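Side-chain contacts in glutathione synthetase-like effector 30 (Gpa-GSS30-apo) (PDB 5OET), which is a glutathione synthetase-like effector of a plant-parasitic nematode, related to enzymes that join glycine to gamma-glutamylcysteine using ATP: residues A[282-287]-A[324-329]; A[246-251]-A[300-305]; A[234-239]-A[308-313]; A[340-345]-A[483-488]. All coordinates share one frame; numbering follows the deposited sequence.

Interaction 1: residues A[282-287]-A[324-329]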
loop_
_atom_site.group_PDB
_atom_site.type_symbol
_atom_site.label_atom_id
_atom_site.label_comp_id
_atom_site.label_asym_id
_atom_site.label_seq_id
_atom_site.Cartn_x
_atom_site.Cartn_y
_atom_site.Cartn_z
ATOM N N ILE A 282 0.883 -6.008 20.831
ATOM C CA ILE A 282 1.295 -7.152 21.637
ATOM C C ILE A 282 0.501 -8.387 21.169
ATOM O O ILE A 282 -0.674 -8.252 20.823
ATOM C CB ILE A 282 1.099 -6.811 23.158
ATOM C CG1 ILE A 282 2.043 -7.611 24.027
ATOM C CG2 ILE A 282 -0.338 -7.028 23.644
ATOM C CD1 ILE A 282 1.859 -7.336 25.505
ATOM N N THR A 283 1.117 -9.569 21.118
ATOM C CA THR A 283 0.327 -10.782 20.943
ATOM C C THR A 283 -0.220 -11.194 22.279
ATOM O O THR A 283 0.257 -10.748 23.318
ATOM C CB THR A 283 1.082 -12.002 20.403
ATOM O OG1 THR A 283 2.040 -12.448 21.356
ATOM C CG2 THR A 283 1.753 -11.697 19.118
ATOM N N ILE A 284 -1.215 -12.073 22.236
ATOM C CA ILE A 284 -1.826 -12.609 23.437
ATOM C C ILE A 284 -0.890 -13.545 24.211
ATOM O O ILE A 284 -0.995 -13.607 25.428
ATOM C CB ILE A 284 -3.193 -13.268 23.124
ATOM C CG1 ILE A 284 -4.044 -13.354 24.400
ATOM C CG2 ILE A 284 -3.025 -14.630 22.464
ATOM C CD1 ILE A 284 -5.443 -13.822 24.151
ATOM N N THR A 285 0.020 -14.246 23.531
ATOM C CA THR A 285 1.076 -15.031 24.232
ATOM C C THR A 285 2.016 -14.166 25.072
ATOM O O THR A 285 2.321 -14.503 26.217
ATOM C CB THR A 285 1.955 -15.845 23.254
ATOM O OG1 THR A 285 1.112 -16.676 22.461
ATOM C CG2 THR A 285 2.936 -16.750 23.999
ATOM N N GLU A 286 2.489 -13.074 24.480
ATOM C CA GLU A 286 3.381 -12.117 25.149
ATOM C C GLU A 286 2.667 -11.428 26.314
ATOM O O GLU A 286 3.271 -11.157 27.360
ATOM C CB GLU A 286 3.772 -10.988 24.187
ATOM C CG GLU A 286 4.667 -11.343 23.009
ATOM C CD GLU A 286 4.774 -10.220 21.970
ATOM O OE1 GLU A 286 3.798 -9.482 21.718
ATOM O OE2 GLU A 286 5.884 -10.058 21.408
ATOM N N GLY A 287 1.378 -11.156 26.126
ATOM C CA GLY A 287 0.543 -10.583 27.176
ATOM C C GLY A 287 0.470 -11.322 28.521
ATOM O O GLY A 287 0.083 -10.719 29.532
ATOM N N MET A 324 -6.885 -16.629 27.486
ATOM C CA MET A 324 -8.334 -16.648 27.756
ATOM C C MET A 324 -8.708 -16.280 29.199
ATOM O O MET A 324 -9.662 -15.525 29.419
ATOM C CB MET A 324 -8.967 -18.012 27.391
ATOM C CG MET A 324 -10.508 -18.031 27.321
ATOM S SD MET A 324 -11.325 -16.913 26.116
ATOM C CE MET A 324 -13.043 -17.310 26.443
ATOM N N ASP A 325 -7.991 -16.844 30.171
ATOM C CA ASP A 325 -8.004 -16.354 31.567
ATOM C C ASP A 325 -7.548 -14.897 31.607
ATOM O O ASP A 325 -8.137 -14.056 32.292
ATOM C CB ASP A 325 -7.058 -17.176 32.466
ATOM C CG ASP A 325 -7.739 -18.361 33.159
ATOM O OD1 ASP A 325 -8.884 -18.708 32.811
ATOM O OD2 ASP A 325 -7.106 -18.955 34.065
ATOM N N LEU A 326 -6.467 -14.622 30.879
ATOM C CA LEU A 326 -5.978 -13.270 30.636
ATOM C C LEU A 326 -7.064 -12.371 30.055
ATOM O O LEU A 326 -7.233 -11.246 30.527
ATOM C CB LEU A 326 -4.782 -13.304 29.689
ATOM C CG LEU A 326 -4.132 -11.962 29.339
ATOM C CD1 LEU A 326 -3.559 -11.302 30.595
ATOM C CD2 LEU A 326 -3.070 -12.190 28.282
ATOM N N ASN A 327 -7.771 -12.856 29.032
ATOM C CA ASN A 327 -8.900 -12.111 28.418
ATOM C C ASN A 327 -9.938 -11.594 29.424
ATOM O O ASN A 327 -10.440 -10.487 29.265
ATOM C CB ASN A 327 -9.626 -12.929 27.318
ATOM C CG ASN A 327 -9.300 -12.453 25.904
ATOM O OD1 ASN A 327 -9.668 -11.334 25.490
ATOM N ND2 ASN A 327 -8.627 -13.313 25.149
ATOM N N PHE A 328 -10.254 -12.380 30.448
ATOM C CA PHE A 328 -11.239 -11.955 31.453
ATOM C C PHE A 328 -10.595 -11.177 32.599
ATOM O O PHE A 328 -11.260 -10.340 33.210
ATOM C CB PHE A 328 -12.093 -13.141 31.926
ATOM C CG PHE A 328 -13.169 -13.530 30.937
ATOM C CD1 PHE A 328 -12.847 -14.243 29.776
ATOM C CD2 PHE A 328 -14.496 -13.161 31.143
ATOM C CE1 PHE A 328 -13.827 -14.584 28.852
ATOM C CE2 PHE A 328 -15.483 -13.513 30.231
ATOM C CZ PHE A 328 -15.149 -14.227 29.084
ATOM N N VAL A 329 -9.312 -11.421 32.863
ATOM C CA VAL A 329 -8.497 -10.503 33.682
ATOM C C VAL A 329 -8.443 -9.097 33.036
ATOM O O VAL A 329 -8.569 -8.092 33.733
ATOM C CB VAL A 329 -7.082 -11.083 33.971
ATOM C CG1 VAL A 329 -6.089 -10.007 34.402
ATOM C CG2 VAL A 329 -7.176 -12.179 35.025
#

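Interaction 2: residues A[246-251]-A[300-305]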
loop_
_atom_site.group_PDB
_atom_site.type_symbol
_atom_site.label_atom_id
_atom_site.label_comp_id
_atom_site.label_asym_id
_atom_site.label_seq_id
_atom_site.Cartn_x
_atom_site.Cartn_y
_atom_site.Cartn_z
ATOM N N VAL A 246 -1.873 4.315 27.119
ATOM C CA VAL A 246 -1.661 3.758 25.787
ATOM C C VAL A 246 -2.880 3.001 25.347
ATOM O O VAL A 246 -3.679 2.567 26.161
ATOM C CB VAL A 246 -0.477 2.739 25.733
ATOM C CG1 VAL A 246 0.787 3.339 26.336
ATOM C CG2 VAL A 246 -0.811 1.388 26.407
ATOM N N ILE A 247 -2.970 2.785 24.051
ATOM C CA ILE A 247 -3.978 1.934 23.474
ATOM C C ILE A 247 -3.327 0.591 23.097
ATOM O O ILE A 247 -2.318 0.557 22.384
ATOM C CB ILE A 247 -4.587 2.608 22.246
ATOM C CG1 ILE A 247 -5.389 3.833 22.675
ATOM C CG2 ILE A 247 -5.486 1.635 21.513
ATOM C CD1 ILE A 247 -5.715 4.751 21.523
ATOM N N LEU A 248 -3.920 -0.510 23.559
ATOM C CA LEU A 248 -3.361 -1.827 23.341
ATOM C C LEU A 248 -4.041 -2.481 22.156
ATOM O O LEU A 248 -5.277 -2.547 22.108
ATOM C CB LEU A 248 -3.556 -2.679 24.578
ATOM C CG LEU A 248 -2.694 -3.929 24.733
ATOM C CD1 LEU A 248 -1.217 -3.561 24.815
ATOM C CD2 LEU A 248 -3.127 -4.672 25.997
ATOM N N PHE A 249 -3.233 -2.928 21.187
ATOM C CA PHE A 249 -3.720 -3.735 20.074
ATOM C C PHE A 249 -3.296 -5.155 20.405
ATOM O O PHE A 249 -2.075 -5.471 20.431
ATOM C CB PHE A 249 -3.143 -3.271 18.737
ATOM C CG PHE A 249 -3.773 -2.016 18.217
ATOM C CD1 PHE A 249 -3.568 -0.801 18.850
ATOM C CD2 PHE A 249 -4.580 -2.039 17.113
ATOM C CE1 PHE A 249 -4.148 0.377 18.380
ATOM C CE2 PHE A 249 -5.160 -0.855 16.627
ATOM C CZ PHE A 249 -4.953 0.354 17.277
ATOM N N LEU A 250 -4.298 -5.989 20.689
ATOM C CA LEU A 250 -4.089 -7.373 21.061
ATOM C C LEU A 250 -4.366 -8.269 19.855
ATOM O O LEU A 250 -5.482 -8.297 19.347
ATOM C CB LEU A 250 -5.024 -7.707 22.215
ATOM C CG LEU A 250 -4.662 -8.827 23.179
ATOM C CD1 LEU A 250 -3.276 -8.635 23.760
ATOM C CD2 LEU A 250 -5.692 -8.850 24.288
ATOM N N HIS A 251 -3.332 -8.980 19.394
ATOM C CA HIS A 251 -3.427 -9.852 18.211
ATOM C C HIS A 251 -3.178 -11.297 18.593
ATOM O O HIS A 251 -2.670 -11.576 19.658
ATOM C CB HIS A 251 -2.427 -9.397 17.144
ATOM C CG HIS A 251 -2.840 -8.145 16.456
ATOM N ND1 HIS A 251 -3.499 -8.164 15.258
ATOM C CD2 HIS A 251 -2.764 -6.843 16.824
ATOM C CE1 HIS A 251 -3.787 -6.928 14.894
ATOM N NE2 HIS A 251 -3.391 -6.109 15.846
ATOM N N LEU A 300 -5.262 -1.919 34.109
ATOM C CA LEU A 300 -4.446 -2.848 33.352
ATOM C C LEU A 300 -3.152 -2.141 33.018
ATOM O O LEU A 300 -3.181 -1.040 32.454
ATOM C CB LEU A 300 -5.173 -3.262 32.069
ATOM C CG LEU A 300 -4.538 -4.337 31.183
ATOM C CD1 LEU A 300 -4.620 -5.707 31.824
ATOM C CD2 LEU A 300 -5.246 -4.336 29.831
ATOM N N ILE A 301 -2.028 -2.781 33.354
ATOM C CA ILE A 301 -0.704 -2.201 33.168
ATOM C C ILE A 301 0.160 -3.060 32.242
ATOM O O ILE A 301 0.116 -4.266 32.319
ATOM C CB ILE A 301 -0.079 -1.974 34.551
ATOM C CG1 ILE A 301 -0.783 -0.785 35.231
ATOM C CG2 ILE A 301 1.420 -1.723 34.469
ATOM C CD1 ILE A 301 -1.030 -1.035 36.680
ATOM N N LEU A 302 0.923 -2.404 31.367
ATOM C CA LEU A 302 1.789 -3.039 30.383
ATOM C C LEU A 302 3.226 -2.746 30.755
ATOM O O LEU A 302 3.572 -1.598 30.956
ATOM C CB LEU A 302 1.502 -2.480 28.987
ATOM C CG LEU A 302 2.457 -2.854 27.838
ATOM C CD1 LEU A 302 2.228 -4.274 27.356
ATOM C CD2 LEU A 302 2.314 -1.883 26.688
ATOM N N ASP A 303 4.057 -3.792 30.821
ATOM C CA ASP A 303 5.472 -3.708 31.253
ATOM C C ASP A 303 5.676 -2.953 32.565
ATOM O O ASP A 303 6.609 -2.157 32.707
ATOM C CB ASP A 303 6.319 -3.055 30.162
ATOM C CG ASP A 303 6.157 -3.719 28.822
ATOM O OD1 ASP A 303 6.027 -4.961 28.794
ATOM O OD2 ASP A 303 6.168 -3.001 27.797
ATOM N N ASP A 304 4.770 -3.159 33.510
ATOM C CA ASP A 304 4.823 -2.486 34.810
ATOM C C ASP A 304 4.885 -0.944 34.779
ATOM O O ASP A 304 4.968 -0.335 35.839
ATOM C CB ASP A 304 5.989 -3.044 35.624
ATOM C CG ASP A 304 6.133 -4.550 35.476
ATOM O OD1 ASP A 304 5.416 -5.317 36.168
ATOM O OD2 ASP A 304 6.964 -4.961 34.643
ATOM N N LYS A 305 4.787 -0.324 33.601
ATOM C CA LYS A 305 4.992 1.117 33.444
ATOM C C LYS A 305 3.820 1.888 32.782
ATOM O O LYS A 305 3.576 3.052 33.118
ATOM C CB LYS A 305 6.273 1.324 32.639
ATOM C CG LYS A 305 6.773 2.759 32.549
ATOM C CD LYS A 305 7.943 2.818 31.585
ATOM C CE LYS A 305 8.504 4.224 31.460
ATOM N NZ LYS A 305 9.404 4.376 30.265
#

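Interaction 3: residues A[234-239]-A[308-313]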
loop_
_atom_site.group_PDB
_atom_site.type_symbol
_atom_site.label_atom_id
_atom_site.label_comp_id
_atom_site.label_asym_id
_atom_site.label_seq_id
_atom_site.Cartn_x
_atom_site.Cartn_y
_atom_site.Cartn_z
ATOM N N TYR A 234 -9.823 7.191 19.452
ATOM C CA TYR A 234 -9.448 8.489 20.012
ATOM C C TYR A 234 -10.456 8.983 21.061
ATOM O O TYR A 234 -10.058 9.441 22.128
ATOM C CB TYR A 234 -9.323 9.527 18.903
ATOM C CG TYR A 234 -8.912 10.912 19.379
ATOM C CD1 TYR A 234 -7.644 11.139 19.841
ATOM C CD2 TYR A 234 -9.788 11.992 19.335
ATOM C CE1 TYR A 234 -7.230 12.408 20.239
ATOM C CE2 TYR A 234 -9.397 13.245 19.774
ATOM C CZ TYR A 234 -8.116 13.442 20.222
ATOM O OH TYR A 234 -7.740 14.680 20.629
ATOM N N GLN A 235 -11.752 8.897 20.753
ATOM C CA GLN A 235 -12.783 9.282 21.709
ATOM C C GLN A 235 -12.787 8.360 22.930
ATOM O O GLN A 235 -13.038 8.831 24.013
ATOM C CB GLN A 235 -14.181 9.301 21.083
ATOM C CG GLN A 235 -14.395 10.362 20.026
ATOM C CD GLN A 235 -14.344 11.760 20.580
ATOM O OE1 GLN A 235 -14.958 12.066 21.596
ATOM N NE2 GLN A 235 -13.599 12.622 19.917
ATOM N N ALA A 236 -12.512 7.069 22.757
ATOM C CA ALA A 236 -12.380 6.154 23.902
ATOM C C ALA A 236 -11.191 6.515 24.801
ATOM O O ALA A 236 -11.309 6.555 26.034
ATOM C CB ALA A 236 -12.279 4.710 23.444
ATOM N N TRP A 237 -10.051 6.781 24.178
ATOM C CA TRP A 237 -8.867 7.228 24.889
ATOM C C TRP A 237 -9.182 8.474 25.713
ATOM O O TRP A 237 -8.867 8.527 26.893
ATOM C CB TRP A 237 -7.760 7.521 23.886
ATOM C CG TRP A 237 -6.468 7.854 24.492
ATOM C CD1 TRP A 237 -5.563 6.987 25.026
ATOM C CD2 TRP A 237 -5.908 9.158 24.625
ATOM N NE1 TRP A 237 -4.470 7.677 25.481
ATOM C CE2 TRP A 237 -4.656 9.012 25.239
ATOM C CE3 TRP A 237 -6.344 10.440 24.277
ATOM C CZ2 TRP A 237 -3.840 10.099 25.521
ATOM C CZ3 TRP A 237 -5.533 11.511 24.548
ATOM C CH2 TRP A 237 -4.295 11.338 25.165
ATOM N N LEU A 238 -9.837 9.459 25.101
ATOM C CA LEU A 238 -10.266 10.654 25.827
ATOM C C LEU A 238 -11.209 10.371 27.001
ATOM O O LEU A 238 -11.058 10.985 28.052
ATOM C CB LEU A 238 -10.928 11.661 24.892
ATOM C CG LEU A 238 -10.071 12.393 23.865
ATOM C CD1 LEU A 238 -10.974 13.271 22.999
ATOM C CD2 LEU A 238 -9.006 13.234 24.552
ATOM N N GLU A 239 -12.173 9.460 26.839
ATOM C CA GLU A 239 -13.072 9.117 27.953
ATOM C C GLU A 239 -12.338 8.462 29.131
ATOM O O GLU A 239 -12.788 8.551 30.255
ATOM C CB GLU A 239 -14.224 8.196 27.538
ATOM C CG GLU A 239 -15.087 8.591 26.332
ATOM C CD GLU A 239 -15.282 10.100 26.079
ATOM O OE1 GLU A 239 -15.754 10.841 26.993
ATOM O OE2 GLU A 239 -14.985 10.545 24.931
ATOM N N VAL A 308 -3.109 1.249 30.424
ATOM C CA VAL A 308 -3.754 0.951 29.155
ATOM C C VAL A 308 -5.159 1.501 29.265
ATOM O O VAL A 308 -5.924 1.059 30.121
ATOM C CB VAL A 308 -3.792 -0.561 28.879
ATOM C CG1 VAL A 308 -4.572 -0.856 27.613
ATOM C CG2 VAL A 308 -2.394 -1.132 28.754
ATOM N N ALA A 309 -5.477 2.468 28.410
ATOM C CA ALA A 309 -6.790 3.116 28.381
ATOM C C ALA A 309 -7.832 2.283 27.622
ATOM O O ALA A 309 -8.989 2.187 28.044
ATOM C CB ALA A 309 -6.684 4.499 27.763
ATOM N N VAL A 310 -7.419 1.695 26.499
ATOM C CA VAL A 310 -8.289 0.945 25.607
ATOM C C VAL A 310 -7.614 -0.356 25.252
ATOM O O VAL A 310 -6.464 -0.339 24.855
ATOM C CB VAL A 310 -8.502 1.711 24.294
ATOM C CG1 VAL A 310 -9.488 0.978 23.379
ATOM C CG2 VAL A 310 -8.963 3.125 24.580
ATOM N N VAL A 311 -8.319 -1.473 25.373
ATOM C CA VAL A 311 -7.821 -2.731 24.814
ATOM C C VAL A 311 -8.575 -3.033 23.526
ATOM O O VAL A 311 -9.726 -3.449 23.546
ATOM C CB VAL A 311 -7.905 -3.906 25.788
ATOM C CG1 VAL A 311 -7.393 -5.178 25.121
ATOM C CG2 VAL A 311 -7.053 -3.624 26.998
ATOM N N PHE A 312 -7.911 -2.806 22.401
ATOM C CA PHE A 312 -8.483 -3.082 21.115
ATOM C C PHE A 312 -8.214 -4.556 20.798
ATOM O O PHE A 312 -7.098 -4.940 20.484
ATOM C CB PHE A 312 -7.905 -2.087 20.110
ATOM C CG PHE A 312 -8.699 -1.944 18.831
ATOM C CD1 PHE A 312 -10.095 -2.042 18.794
ATOM C CD2 PHE A 312 -8.032 -1.674 17.647
ATOM C CE1 PHE A 312 -10.785 -1.892 17.593
ATOM C CE2 PHE A 312 -8.714 -1.532 16.441
ATOM C CZ PHE A 312 -10.089 -1.634 16.413
ATOM N N ASP A 313 -9.243 -5.384 20.985
ATOM C CA ASP A 313 -9.196 -6.843 20.739
ATOM C C ASP A 313 -9.226 -7.120 19.220
ATOM O O ASP A 313 -10.188 -6.770 18.516
ATOM C CB ASP A 313 -10.381 -7.600 21.425
ATOM C CG ASP A 313 -9.968 -8.353 22.733
ATOM O OD1 ASP A 313 -8.888 -8.968 22.741
ATOM O OD2 ASP A 313 -10.727 -8.371 23.754
#

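Interaction 4: residues A[340-345]-A[483-488]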
loop_
_atom_site.group_PDB
_atom_site.type_symbol
_atom_site.label_atom_id
_atom_site.label_comp_id
_atom_site.label_asym_id
_atom_site.label_seq_id
_atom_site.Cartn_x
_atom_site.Cartn_y
_atom_site.Cartn_z
ATOM N N PRO A 340 -16.719 -5.205 25.417
ATOM C CA PRO A 340 -16.562 -6.211 26.467
ATOM C C PRO A 340 -17.246 -7.527 26.133
ATOM O O PRO A 340 -18.073 -7.582 25.238
ATOM C CB PRO A 340 -17.171 -5.545 27.714
ATOM C CG PRO A 340 -17.885 -4.326 27.231
ATOM C CD PRO A 340 -17.287 -3.944 25.915
ATOM N N TYR A 341 -16.912 -8.572 26.869
ATOM C CA TYR A 341 -17.358 -9.928 26.537
ATOM C C TYR A 341 -18.867 -10.119 26.493
ATOM O O TYR A 341 -19.349 -10.901 25.680
ATOM C CB TYR A 341 -16.704 -10.988 27.443
ATOM C CG TYR A 341 -15.614 -11.729 26.732
ATOM C CD1 TYR A 341 -15.929 -12.725 25.821
ATOM C CD2 TYR A 341 -14.263 -11.408 26.928
ATOM C CE1 TYR A 341 -14.934 -13.403 25.128
ATOM C CE2 TYR A 341 -13.254 -12.090 26.252
ATOM C CZ TYR A 341 -13.603 -13.089 25.347
ATOM O OH TYR A 341 -12.643 -13.792 24.652
ATOM N N ILE A 342 -19.606 -9.388 27.331
ATOM C CA ILE A 342 -21.085 -9.421 27.333
ATOM C C ILE A 342 -21.705 -9.289 25.937
ATOM O O ILE A 342 -22.764 -9.870 25.666
ATOM C CB ILE A 342 -21.683 -8.359 28.298
ATOM C CG1 ILE A 342 -23.193 -8.516 28.451
ATOM C CG2 ILE A 342 -21.394 -6.939 27.835
ATOM C CD1 ILE A 342 -23.617 -9.829 29.048
ATOM N N PHE A 343 -21.029 -8.556 25.047
ATOM C CA PHE A 343 -21.534 -8.338 23.692
ATOM C C PHE A 343 -21.477 -9.587 22.838
ATOM O O PHE A 343 -22.287 -9.725 21.917
ATOM C CB PHE A 343 -20.787 -7.202 23.008
ATOM C CG PHE A 343 -21.225 -5.851 23.459
ATOM C CD1 PHE A 343 -20.871 -5.383 24.698
ATOM C CD2 PHE A 343 -22.003 -5.064 22.658
ATOM C CE1 PHE A 343 -21.266 -4.133 25.128
ATOM C CE2 PHE A 343 -22.401 -3.814 23.075
ATOM C CZ PHE A 343 -22.038 -3.348 24.319
ATOM N N ALA A 344 -20.545 -10.491 23.137
ATOM C CA ALA A 344 -20.511 -11.793 22.471
ATOM C C ALA A 344 -21.783 -12.609 22.722
ATOM O O ALA A 344 -22.215 -13.350 21.837
ATOM C CB ALA A 344 -19.295 -12.591 22.909
ATOM N N LEU A 345 -22.361 -12.477 23.917
ATOM C CA LEU A 345 -23.640 -13.107 24.246
ATOM C C LEU A 345 -24.826 -12.457 23.477
ATOM O O LEU A 345 -25.744 -13.146 23.029
ATOM C CB LEU A 345 -23.867 -13.059 25.769
ATOM C CG LEU A 345 -24.991 -13.902 26.371
ATOM C CD1 LEU A 345 -24.816 -15.378 26.070
ATOM C CD2 LEU A 345 -25.056 -13.683 27.873
ATOM N N GLY A 483 -20.426 4.174 24.622
ATOM C CA GLY A 483 -21.569 4.204 25.522
ATOM C C GLY A 483 -21.238 3.694 26.896
ATOM O O GLY A 483 -20.253 2.973 27.068
ATOM N N ASN A 484 -22.072 4.082 27.864
ATOM C CA ASN A 484 -21.901 3.717 29.262
ATOM C C ASN A 484 -22.920 2.647 29.580
ATOM O O ASN A 484 -24.104 2.895 29.488
ATOM C CB ASN A 484 -22.113 4.938 30.154
ATOM C CG ASN A 484 -21.999 4.612 31.631
ATOM O OD1 ASN A 484 -22.682 3.725 32.148
ATOM N ND2 ASN A 484 -21.152 5.346 32.317
ATOM N N MET A 485 -22.469 1.483 30.010
ATOM C CA MET A 485 -23.359 0.347 30.195
ATOM C C MET A 485 -24.111 0.290 31.510
ATOM O O MET A 485 -24.947 -0.597 31.687
ATOM C CB MET A 485 -22.569 -0.930 30.042
ATOM C CG MET A 485 -21.898 -1.010 28.701
ATOM S SD MET A 485 -21.380 -2.693 28.476
ATOM C CE MET A 485 -19.991 -2.752 29.613
ATOM N N GLU A 486 -23.810 1.203 32.432
ATOM C CA GLU A 486 -24.509 1.258 33.724
ATOM C C GLU A 486 -25.727 2.150 33.636
ATOM O O GLU A 486 -26.749 1.851 34.231
ATOM C CB GLU A 486 -23.573 1.726 34.855
ATOM C CG GLU A 486 -23.109 0.594 35.767
ATOM C CD GLU A 486 -21.780 0.893 36.437
ATOM O OE1 GLU A 486 -21.644 1.995 37.017
ATOM O OE2 GLU A 486 -20.871 0.031 36.360
ATOM N N THR A 487 -25.594 3.250 32.903
ATOM C CA THR A 487 -26.708 4.152 32.593
ATOM C C THR A 487 -27.435 3.777 31.283
ATOM O O THR A 487 -28.632 3.997 31.167
ATOM C CB THR A 487 -26.206 5.612 32.519
ATOM O OG1 THR A 487 -25.260 5.763 31.449
ATOM C CG2 THR A 487 -25.524 5.993 33.820
ATOM N N GLY A 488 -26.719 3.207 30.315
ATOM C CA GLY A 488 -27.263 2.959 28.970
ATOM C C GLY A 488 -27.292 4.196 28.073
ATOM O O GLY A 488 -27.947 4.188 27.035
#

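Interaction 1: residues A[282-287]-A[324-329]
I284 and G287 meet helix 325-331 through two residues, L326 and N327. The L326 methyl CD2 lies 3.7 Å from G287 C and 4.2 Å from I284 CG1, and the I284 and L326 side chains slide past one another in opposite directions. At the neighbouring position the I284 tip turns to the amide: CD1 comes 3.4 Å from N327 ND2, and the I284 and N327 side chains cross at about a right angle. I284 extends this far because CG1 stands anti to its backbone N (chi1 -159°) and CD1 continues the extended line.

Behind this first shell, the chain leaving strand 279-283 is folded by reciprocal bonds. T283 N donates to E286 OE1 at 2.7 Å, meeting the anti side of the carboxylate 27° out of its plane. In return E286 N donates to T283 OG1 at 3.2 Å, an ST motif, and the backbone bond from G287 N to T283 O reinforces the turn. The helix is tied on its far side by a salt bridge from D325 to R147.

No hydrogen bond spans the two segments, so cohesion here comes from van der Waals packing, while the directional bonds shape the 283-287 turn.

Interaction 2: residues A[246-251]-A[300-305]
L248 overlaps two leucines of strand 300-302 with its two methyl branches, one for each. L248 CD2 lies 4.4 Å from L300 CD2, while L248 CD1 lies 4.3 Å from L302 CD2. Both separations belong to ordinary methyl-to-methyl packing, and no hydrogen bond crosses between the segments. The nearest CA atoms, those of L248 and L302, are 8.8 Å apart, too far for paired strands: the side chains meet over strand 306-314, which pairs with both segments and turns a corner at A309.

The three leucines share one shape. In each, CG is anti to the backbone N, with chi1 -162° in L248 and 171° in L302; CD2 prolongs that line and CD1 turns off it. L248 thus offers CD2 to L300 and CD1 to L302, which stand two residues apart on the same side of their strand.

Strand 306-314 links the two partners, running parallel to 246-251 and antiparallel to 300-302, and its V308 also packs on L248. I282 of strand 279-283 touches both L248 and L302, adding a fourth strand to this apolar layer. On the other face of strand 246-251, I247 and F249 lie against helix 259-270, which connects that strand to the parallel strand 279-283 in a beta-alpha-beta crossover.

Interaction 3: residues A[234-239]-A[308-313]
A236 and V310 form the close part of the contact, with A236 CB 3.8 Å from V310 CG2. V310 CG2 also lies 3.8 Å from W237 N, so one valine branch rests against the helix backbone as well as a side chain. The placement follows from V310 chi1 of -176°, which turns CG1 anti to the backbone N and sends CG2 opposite the carbonyl carbon. One residue earlier, A309 CB approaches W237 CD1 obliquely at 3.9 Å. The CA atoms of W237 and A309 are 5.8 Å apart, consistent with the small side chain of A309.

This is helix-on-sheet packing in an alpha/beta fold: helix 225-240 lies against strand 306-314 and leads on to strand 246-251, which pairs in parallel with strand 306-314. The strand bends at A309, bringing the alanine and V310 both toward the helix. W237 is further fixed by a hydrogen bond from NE1 to the backbone oxygen of A245, just ahead of strand 246-251.

The solvent side of the helix is different: L238 and E239 are exposed and take no part in the contact, and L238 points away from the strand. There L238 CG sits 4.2 Å above one face of the Y234 ring, offset toward its rim. A236, Q235 and E239 also touch L482 of strand 469-484.

Interaction 4: residues A[340-345]-A[483-488]
M485 makes a Met-aromatic and apolar contact with P340, I342 and F343, joining the turn after strand 469-484 to the start of the short helix 342-345. M485 SD lies 3.6 Å from F343 CE1. The distance from M485 SD to the centroid of the F343 ring is 5.0 Å, and the direction is 80° off the ring normal, which puts SD at the ring edge, near its plane, instead of over a face. The bend at chi3 (-73°) then turns the terminal methyl aside, and M485 CE meets P340 CG at 3.5 Å as the two side chains slide past each other in opposite directions. I342 completes the set more distantly, with I342 CG2 4.3 Å from M485 SD. M485 thus carries its side of the contact alone, with different atoms serving the proline and the aromatic ring.

Further outward, F116 of helix 98-119 touches both M485 and F343. P340 O accepts from F343 N, so the proline and phenylalanine are held in the same tight turn.

The backbone around the methionine is shaped by N484. N484 OD1 accepts from E486 N at 2.8 Å, tilted 17° from the carbonyl plane, and from T487 N at 3.0 Å, well above that plane. G488 N closes the turn on N484 O at 2.8 Å. One side-chain oxygen gripped by two successive backbone N-H groups is an Asx turn and Asx motif, here within the connection of the beta hairpin formed by strands 469-484 and 490-504.

How the interactions relate
Interactions 1, 2 and 3 share one mixed sheet, containing strands 246-251, 279-283, 300-302 and 306-314. The centre of interaction 2 lies about 10 Å from that of interaction 1 and 11 Å from that of interaction 3, with backbone bonds between strands linking them. Along the chain, interaction 2 is nested inside the loop closed by interaction 3, while interactions 1 and 2 cross. Interaction 4 follows all three in sequence and reaches the larger sheet through strand 469-484; its centre is about 15 Å from interaction 3 and 20 Å from interaction 1, where Y341 stacks on F328. Interactions 1 to 3 thus belong to the smaller sheet; interaction 4 ties 340-345 to the larger.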